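Local coordinates for siderophore periplasmic binding protein (Thermobifida fusca, PDB 5DH0) that probably binds an iron-loaded siderophore of the fuscachelin type outside the cell membrane and delivers it for uptake, at residues 49-61 / 147-160. Sequence-based numbering, arbitrary orientation.
Sequences EFGTEVVLEAGIE and MTLELSRVVGDGER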
ATOM      1  N   GLU A  49     -17.367 -23.071 -24.403  1.00 41.46           N
ATOM      2  CA  GLU A  49     -16.488 -22.139 -23.698  1.00 43.54           C
ATOM      3  C   GLU A  49     -15.593 -22.859 -22.680  1.00 40.16           C
ATOM      4  O   GLU A  49     -16.049 -23.758 -21.968  1.00 38.92           O
ATOM      5  CB  GLU A  49     -17.290 -21.034 -23.001  1.00 43.08           C
ATOM      6  CG  GLU A  49     -16.411 -19.853 -22.601  1.00 44.63           C
ATOM      7  CD  GLU A  49     -17.110 -18.848 -21.702  1.00 51.32           C
ATOM      8  OE1 GLU A  49     -17.925 -19.280 -20.848  1.00 46.57           O
ATOM      9  OE2 GLU A  49     -16.820 -17.629 -21.846  1.00 49.14           O
ATOM     10  N   PHE A  50     -14.319 -22.451 -22.667  1.00 35.54           N
ATOM     11  CA  PHE A  50     -13.230 -23.020 -21.861  1.00 41.43           C
ATOM     12  C   PHE A  50     -12.799 -24.400 -22.338  1.00 39.63           C
ATOM     13  O   PHE A  50     -11.830 -24.956 -21.817  1.00 39.38           O
ATOM     14  CB  PHE A  50     -13.596 -23.071 -20.365  1.00 39.08           C
ATOM     15  CG  PHE A  50     -13.959 -21.732 -19.809  1.00 39.32           C
ATOM     16  CD1 PHE A  50     -13.000 -20.731 -19.708  1.00 43.23           C
ATOM     17  CD2 PHE A  50     -15.265 -21.448 -19.444  1.00 38.37           C
ATOM     18  CE1 PHE A  50     -13.331 -19.464 -19.232  1.00 42.11           C
ATOM     19  CE2 PHE A  50     -15.604 -20.198 -18.958  1.00 45.32           C
ATOM     20  CZ  PHE A  50     -14.635 -19.199 -18.856  1.00 45.37           C
ATOM     21  N   GLY A  51     -13.496 -24.942 -23.333  1.00 37.91           N
ATOM     22  CA  GLY A  51     -13.107 -26.216 -23.914  1.00 33.62           C
ATOM     23  C   GLY A  51     -11.964 -26.084 -24.916  1.00 35.94           C
ATOM     24  O   GLY A  51     -11.188 -27.020 -25.099  1.00 34.92           O
ATOM     25  N   THR A  52     -11.859 -24.929 -25.568  1.00 36.23           N
ATOM     26  CA  THR A  52     -10.860 -24.732 -26.615  1.00 37.61           C
ATOM     27  C   THR A  52      -9.432 -24.908 -26.098  1.00 38.41           C
ATOM     28  O   THR A  52      -8.611 -25.573 -26.735  1.00 35.03           O
ATOM     29  CB  THR A  52     -10.966 -23.334 -27.251  1.00 38.25           C
ATOM     30  OG1 THR A  52     -12.306 -23.109 -27.703  1.00 43.19           O
ATOM     31  CG2 THR A  52     -10.004 -23.226 -28.418  1.00 34.04           C
ATOM     32  N   GLU A  53      -9.144 -24.313 -24.941  1.00 39.95           N
ATOM     33  CA  GLU A  53      -7.823 -24.422 -24.308  1.00 35.98           C
ATOM     34  C   GLU A  53      -7.499 -25.882 -23.995  1.00 39.25           C
ATOM     35  O   GLU A  53      -6.340 -26.308 -24.044  1.00 35.47           O
ATOM     36  CB  GLU A  53      -7.767 -23.578 -23.027  1.00 35.55           C
ATOM     37  CG  GLU A  53      -7.814 -22.051 -23.275  1.00 42.92           C
ATOM     38  CD  GLU A  53      -9.192 -21.536 -23.749  1.00 42.75           C
ATOM     39  OE1 GLU A  53     -10.177 -22.318 -23.795  1.00 36.45           O
ATOM     40  OE2 GLU A  53      -9.278 -20.338 -24.096  1.00 46.34           O
ATOM     41  N   VAL A  54      -8.533 -26.656 -23.691  1.00 36.94           N
ATOM     42  CA  VAL A  54      -8.339 -28.059 -23.344  1.00 37.25           C
ATOM     43  C   VAL A  54      -7.950 -28.901 -24.553  1.00 40.40           C
ATOM     44  O   VAL A  54      -6.978 -29.663 -24.491  1.00 39.20           O
ATOM     45  CB  VAL A  54      -9.600 -28.637 -22.688  1.00 39.27           C
ATOM     46  CG1 VAL A  54      -9.481 -30.154 -22.495  1.00 37.16           C
ATOM     47  CG2 VAL A  54      -9.834 -27.943 -21.357  1.00 37.67           C
ATOM     48  N   VAL A  55      -8.692 -28.768 -25.653  1.00 38.01           N
ATOM     49  CA  VAL A  55      -8.401 -29.572 -26.834  1.00 39.31           C
ATOM     50  C   VAL A  55      -7.065 -29.140 -27.460  1.00 40.73           C
ATOM     51  O   VAL A  55      -6.297 -29.987 -27.933  1.00 40.62           O
ATOM     52  CB  VAL A  55      -9.555 -29.521 -27.895  1.00 40.81           C
ATOM     53  CG1 VAL A  55     -10.789 -30.232 -27.369  1.00 33.47           C
ATOM     54  CG2 VAL A  55      -9.883 -28.087 -28.336  1.00 37.84           C
ATOM     55  N   LEU A  56      -6.757 -27.846 -27.441  1.00 35.76           N
ATOM     56  CA  LEU A  56      -5.466 -27.409 -27.972  1.00 37.10           C
ATOM     57  C   LEU A  56      -4.294 -28.061 -27.215  1.00 40.49           C
ATOM     58  O   LEU A  56      -3.366 -28.572 -27.832  1.00 40.97           O
ATOM     59  CB  LEU A  56      -5.345 -25.885 -27.936  1.00 34.06           C
ATOM     60  CG  LEU A  56      -6.188 -25.180 -29.014  1.00 42.42           C
ATOM     61  CD1 LEU A  56      -6.301 -23.684 -28.757  1.00 36.61           C
ATOM     62  CD2 LEU A  56      -5.633 -25.441 -30.412  1.00 35.93           C
ATOM     63  N   GLU A  57      -4.346 -28.065 -25.887  1.00 39.00           N
ATOM     64  CA  GLU A  57      -3.233 -28.565 -25.088  1.00 39.64           C
ATOM     65  C   GLU A  57      -3.078 -30.071 -25.218  1.00 41.17           C
ATOM     66  O   GLU A  57      -1.980 -30.594 -25.100  1.00 39.35           O
ATOM     67  CB  GLU A  57      -3.416 -28.178 -23.617  1.00 39.35           C
ATOM     68  CG  GLU A  57      -3.155 -26.691 -23.367  1.00 38.14           C
ATOM     69  CD  GLU A  57      -3.394 -26.269 -21.921  1.00 43.80           C
ATOM     70  OE1 GLU A  57      -2.910 -25.173 -21.549  1.00 41.87           O
ATOM     71  OE2 GLU A  57      -4.070 -27.013 -21.160  1.00 44.12           O
ATOM     72  N   ALA A  58      -4.196 -30.744 -25.473  1.00 40.48           N
ATOM     73  CA  ALA A  58      -4.253 -32.183 -25.612  1.00 36.52           C
ATOM     74  C   ALA A  58      -3.933 -32.641 -27.040  1.00 41.95           C
ATOM     75  O   ALA A  58      -3.943 -33.844 -27.329  1.00 38.52           O
ATOM     76  CB  ALA A  58      -5.619 -32.677 -25.204  1.00 38.47           C
ATOM     77  N   GLY A  59      -3.656 -31.680 -27.924  1.00 39.11           N
ATOM     78  CA  GLY A  59      -3.431 -31.952 -29.333  1.00 38.32           C
ATOM     79  C   GLY A  59      -4.611 -32.595 -30.056  1.00 42.35           C
ATOM     80  O   GLY A  59      -4.425 -33.402 -30.963  1.00 43.15           O
ATOM     81  N   ILE A  60      -5.826 -32.245 -29.656  1.00 39.86           N
ATOM     82  CA  ILE A  60      -7.027 -32.750 -30.314  1.00 43.76           C
ATOM     83  C   ILE A  60      -7.634 -31.708 -31.252  1.00 41.64           C
ATOM     84  O   ILE A  60      -7.752 -30.548 -30.886  1.00 46.19           O
ATOM     85  CB  ILE A  60      -8.085 -33.173 -29.278  1.00 42.60           C
ATOM     86  CG1 ILE A  60      -7.627 -34.424 -28.537  1.00 40.93           C
ATOM     87  CG2 ILE A  60      -9.446 -33.373 -29.925  1.00 41.74           C
ATOM     88  CD1 ILE A  60      -8.412 -34.671 -27.278  1.00 38.31           C
ATOM     89  N   GLU A  61      -8.001 -32.112 -32.463  1.00 42.71           N
ATOM     90  CA  GLU A  61      -8.745 -31.228 -33.360  1.00 44.82           C
ATOM     91  C   GLU A  61     -10.245 -31.373 -33.098  1.00 44.37           C
ATOM     92  O   GLU A  61     -10.843 -32.416 -33.401  1.00 39.00           O
ATOM     93  CB  GLU A  61      -8.439 -31.537 -34.823  1.00 45.86           C
ATOM     94  CG  GLU A  61      -6.986 -31.342 -35.231  1.00 53.63           C
ATOM     95  CD  GLU A  61      -6.771 -31.502 -36.739  1.00 65.96           C
ATOM     96  OE1 GLU A  61      -7.574 -30.957 -37.534  1.00 65.48           O
ATOM     97  OE2 GLU A  61      -5.795 -32.174 -37.132  1.00 74.52           O
ATOM     98  N   MET A 147     -10.809 -26.019 -13.209  1.00 38.93           N
ATOM     99  CA  MET A 147     -11.890 -26.513 -14.061  1.00 36.62           C
ATOM    100  C   MET A 147     -11.335 -27.085 -15.376  1.00 36.32           C
ATOM    101  O   MET A 147     -11.798 -28.122 -15.853  1.00 36.04           O
ATOM    102  CB  MET A 147     -12.912 -25.399 -14.327  1.00 31.99           C
ATOM    103  CG  MET A 147     -13.983 -25.738 -15.361  1.00 38.57           C
ATOM    104  SD  MET A 147     -13.533 -25.186 -17.034  1.00 27.22           S
ATOM    105  CE  MET A 147     -13.307 -23.436 -16.748  1.00 38.25           C
ATOM    106  N   THR A 148     -10.340 -26.427 -15.963  1.00 34.90           N
ATOM    107  CA  THR A 148      -9.816 -26.926 -17.227  1.00 36.94           C
ATOM    108  C   THR A 148      -8.939 -28.146 -16.986  1.00 34.60           C
ATOM    109  O   THR A 148      -8.749 -28.959 -17.890  1.00 33.34           O
ATOM    110  CB  THR A 148      -9.001 -25.869 -18.019  1.00 33.34           C
ATOM    111  OG1 THR A 148      -7.961 -25.342 -17.189  1.00 35.52           O
ATOM    112  CG2 THR A 148      -9.889 -24.751 -18.510  1.00 29.93           C
ATOM    113  N   LEU A 149      -8.394 -28.265 -15.778  1.00 35.85           N
ATOM    114  CA  LEU A 149      -7.708 -29.489 -15.382  1.00 33.13           C
ATOM    115  C   LEU A 149      -8.677 -30.682 -15.450  1.00 36.43           C
ATOM    116  O   LEU A 149      -8.315 -31.754 -15.933  1.00 37.10           O
ATOM    117  CB  LEU A 149      -7.118 -29.355 -13.973  1.00 35.49           C
ATOM    118  CG  LEU A 149      -6.648 -30.657 -13.325  1.00 38.18           C
ATOM    119  CD1 LEU A 149      -5.435 -31.185 -14.072  1.00 37.97           C
ATOM    120  CD2 LEU A 149      -6.333 -30.485 -11.838  1.00 39.15           C
ATOM    121  N   GLU A 150      -9.912 -30.495 -14.988  1.00 34.80           N
ATOM    122  CA  GLU A 150     -10.910 -31.569 -15.021  1.00 38.59           C
ATOM    123  C   GLU A 150     -11.308 -31.973 -16.436  1.00 40.60           C
ATOM    124  O   GLU A 150     -11.452 -33.162 -16.740  1.00 40.82           O
ATOM    125  CB  GLU A 150     -12.177 -31.169 -14.247  1.00 42.80           C
ATOM    126  CG  GLU A 150     -11.972 -31.063 -12.754  1.00 47.23           C
ATOM    127  CD  GLU A 150     -11.420 -32.347 -12.167  1.00 53.13           C
ATOM    128  OE1 GLU A 150     -11.662 -33.431 -12.753  1.00 56.63           O
ATOM    129  OE2 GLU A 150     -10.726 -32.270 -11.130  1.00 55.42           O
ATOM    130  N   LEU A 151     -11.513 -30.983 -17.297  1.00 38.38           N
ATOM    131  CA  LEU A 151     -11.842 -31.261 -18.686  1.00 39.43           C
ATOM    132  C   LEU A 151     -10.687 -32.022 -19.335  1.00 40.73           C
ATOM    133  O   LEU A 151     -10.908 -32.911 -20.166  1.00 41.52           O
ATOM    134  CB  LEU A 151     -12.149 -29.962 -19.436  1.00 35.14           C
ATOM    135  CG  LEU A 151     -13.448 -29.313 -18.948  1.00 37.91           C
ATOM    136  CD1 LEU A 151     -13.722 -27.999 -19.685  1.00 33.71           C
ATOM    137  CD2 LEU A 151     -14.618 -30.274 -19.094  1.00 35.64           C
ATOM    138  N   SER A 152      -9.458 -31.687 -18.935  1.00 34.82           N
ATOM    139  CA  SER A 152      -8.279 -32.356 -19.464  1.00 38.02           C
ATOM    140  C   SER A 152      -8.294 -33.844 -19.141  1.00 43.35           C
ATOM    141  O   SER A 152      -7.947 -34.683 -19.984  1.00 44.82           O
ATOM    142  CB  SER A 152      -7.013 -31.726 -18.916  1.00 35.45           C
ATOM    143  OG  SER A 152      -6.751 -30.498 -19.554  1.00 37.24           O
ATOM    144  N   ARG A 153      -8.695 -34.173 -17.918  1.00 40.11           N
ATOM    145  CA  ARG A 153      -8.732 -35.565 -17.512  1.00 42.83           C
ATOM    146  C   ARG A 153      -9.767 -36.292 -18.368  1.00 41.11           C
ATOM    147  O   ARG A 153      -9.519 -37.389 -18.865  1.00 42.52           O
ATOM    148  CB  ARG A 153      -9.045 -35.692 -16.016  1.00 37.04           C
ATOM    149  CG  ARG A 153      -7.879 -35.313 -15.126  1.00 39.89           C
ATOM    150  CD  ARG A 153      -8.276 -35.343 -13.674  1.00 42.58           C
ATOM    151  NE  ARG A 153      -7.172 -34.964 -12.801  1.00 47.14           N
ATOM    152  CZ  ARG A 153      -7.325 -34.292 -11.666  1.00 49.01           C
ATOM    153  NH1 ARG A 153      -8.541 -33.927 -11.281  1.00 53.32           N
ATOM    154  NH2 ARG A 153      -6.273 -33.973 -10.926  1.00 53.75           N
ATOM    155  N   VAL A 154     -10.911 -35.655 -18.566  1.00 41.65           N
ATOM    156  CA  VAL A 154     -12.022 -36.276 -19.277  1.00 40.66           C
ATOM    157  C   VAL A 154     -11.707 -36.586 -20.747  1.00 42.88           C
ATOM    158  O   VAL A 154     -12.168 -37.598 -21.266  1.00 50.69           O
ATOM    159  CB  VAL A 154     -13.277 -35.391 -19.160  1.00 42.88           C
ATOM    160  CG1 VAL A 154     -14.076 -35.364 -20.442  1.00 44.22           C
ATOM    161  CG2 VAL A 154     -14.127 -35.875 -18.001  1.00 40.16           C
ATOM    162  N   VAL A 155     -10.902 -35.762 -21.410  1.00 42.45           N
ATOM    163  CA  VAL A 155     -10.570 -36.026 -22.814  1.00 44.86           C
ATOM    164  C   VAL A 155      -9.301 -36.876 -22.920  1.00 44.97           C
ATOM    165  O   VAL A 155      -8.749 -37.059 -24.013  1.00 46.10           O
ATOM    166  CB  VAL A 155     -10.383 -34.710 -23.646  1.00 40.44           C
ATOM    167  CG1 VAL A 155     -11.613 -33.809 -23.538  1.00 36.07           C
ATOM    168  CG2 VAL A 155      -9.122 -33.968 -23.225  1.00 37.64           C
ATOM    169  N   GLY A 156      -8.829 -37.367 -21.776  1.00 44.49           N
ATOM    170  CA  GLY A 156      -7.721 -38.312 -21.722  1.00 39.99           C
ATOM    171  C   GLY A 156      -6.339 -37.696 -21.594  1.00 45.84           C
ATOM    172  O   GLY A 156      -5.328 -38.390 -21.753  1.00 43.93           O
ATOM    173  N   ASP A 157      -6.290 -36.399 -21.289  1.00 43.31           N
ATOM    174  CA  ASP A 157      -5.031 -35.663 -21.214  1.00 42.15           C
ATOM    175  C   ASP A 157      -4.644 -35.375 -19.755  1.00 41.36           C
ATOM    176  O   ASP A 157      -3.858 -34.465 -19.468  1.00 40.85           O
ATOM    177  CB  ASP A 157      -5.147 -34.358 -22.016  1.00 41.87           C
ATOM    178  CG  ASP A 157      -3.809 -33.693 -22.257  1.00 42.35           C
ATOM    179  OD1 ASP A 157      -2.811 -34.420 -22.466  1.00 45.30           O
ATOM    180  OD2 ASP A 157      -3.759 -32.440 -22.232  1.00 40.72           O
ATOM    181  N   GLY A 158      -5.201 -36.167 -18.841  1.00 44.51           N
ATOM    182  CA  GLY A 158      -5.016 -35.974 -17.411  1.00 42.59           C
ATOM    183  C   GLY A 158      -3.583 -35.911 -16.908  1.00 45.42           C
ATOM    184  O   GLY A 158      -3.283 -35.158 -15.974  1.00 43.98           O
ATOM    185  N   GLU A 159      -2.686 -36.678 -17.516  1.00 43.22           N
ATOM    186  CA  GLU A 159      -1.323 -36.726 -17.006  1.00 44.32           C
ATOM    187  C   GLU A 159      -0.484 -35.488 -17.331  1.00 44.65           C
ATOM    188  O   GLU A 159       0.275 -35.020 -16.472  1.00 44.26           O
ATOM    189  CB  GLU A 159      -0.613 -37.969 -17.509  1.00 49.81           C
ATOM    190  CG  GLU A 159       0.692 -38.184 -16.778  1.00 65.53           C
ATOM    191  CD  GLU A 159       1.455 -39.398 -17.267  1.00 77.24           C
ATOM    192  OE1 GLU A 159       0.830 -40.481 -17.384  1.00 78.33           O
ATOM    193  OE2 GLU A 159       2.679 -39.264 -17.519  1.00 74.96           O
ATOM    194  N   ARG A 160      -0.598 -34.959 -18.550  1.00 36.97           N
ATOM    195  CA  ARG A 160       0.071 -33.695 -18.865  1.00 38.45           C
ATOM    196  C   ARG A 160      -0.480 -32.565 -18.014  1.00 36.95           C
ATOM    197  O   ARG A 160       0.266 -31.743 -17.476  1.00 36.37           O
ATOM    198  CB  ARG A 160      -0.085 -33.323 -20.331  1.00 42.09           C
ATOM    199  CG  ARG A 160       0.665 -32.038 -20.684  1.00 39.66           C
ATOM    200  CD  ARG A 160       0.032 -31.334 -21.870  1.00 37.02           C
ATOM    201  NE  ARG A 160      -1.394 -31.100 -21.631  1.00 42.84           N
ATOM    202  CZ  ARG A 160      -1.878 -30.046 -20.977  1.00 42.66           C
ATOM    203  NH1 ARG A 160      -1.044 -29.126 -20.499  1.00 48.60           N
ATOM    204  NH2 ARG A 160      -3.189 -29.915 -20.790  1.00 48.23           N
TER
HETATM  205  O   HOH W   1      -5.910 -30.764 -22.195  1.00 36.39           O
HETATM  206  O   HOH W   2      -5.632 -27.838 -18.879  1.00 35.33           O
HETATM  207  O   HOH W   3      -2.423 -27.033 -18.575  1.00 40.22           O
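Helix 52-57 crosses helix 147-154 at -49° with the segment axes 9.3 Å apart, and the backbones come near each other where Val54 faces Ser152 and Ala58 faces Asp157. Val54 fills the crossing: its CG2 meets Leu151 CB at 3.6 Å, while CG1, anti to the backbone N (chi1 172°), reaches Val155 CG2. At one end Met147 CE lies 3.6 Å from Phe50 CG, an oblique Met-aromatic contact. Both helices pack beside strand 106-112, where Ile108 touches Val54, Leu151 and Val155, a helix-on-sheet layer of one α/β lobe of the periplasmic binding protein fold. Schellman motifs end both helices, with Gly59 and Gly156 at positive phi. Beyond the second turn, Arg160 grips Asp157 OD2 side-on through NE (2.8 Å) and NH2, both in the guanidinium plane. NH2 also makes a weak, bent bond (128°) to Glu57 OE2, and Glu57 CB lies over one guanidinium face, offset toward its rim, 3.3 Å from Arg160 NH2. An alanine in place of Arg160 is likely to leave the Asp157 and Glu57 carboxylates without their shared positive partner. Glu57 OE1 turns to Thr291, and a water donates to Val54 O and Asp157 OD2 and accepts from Ser152 OG.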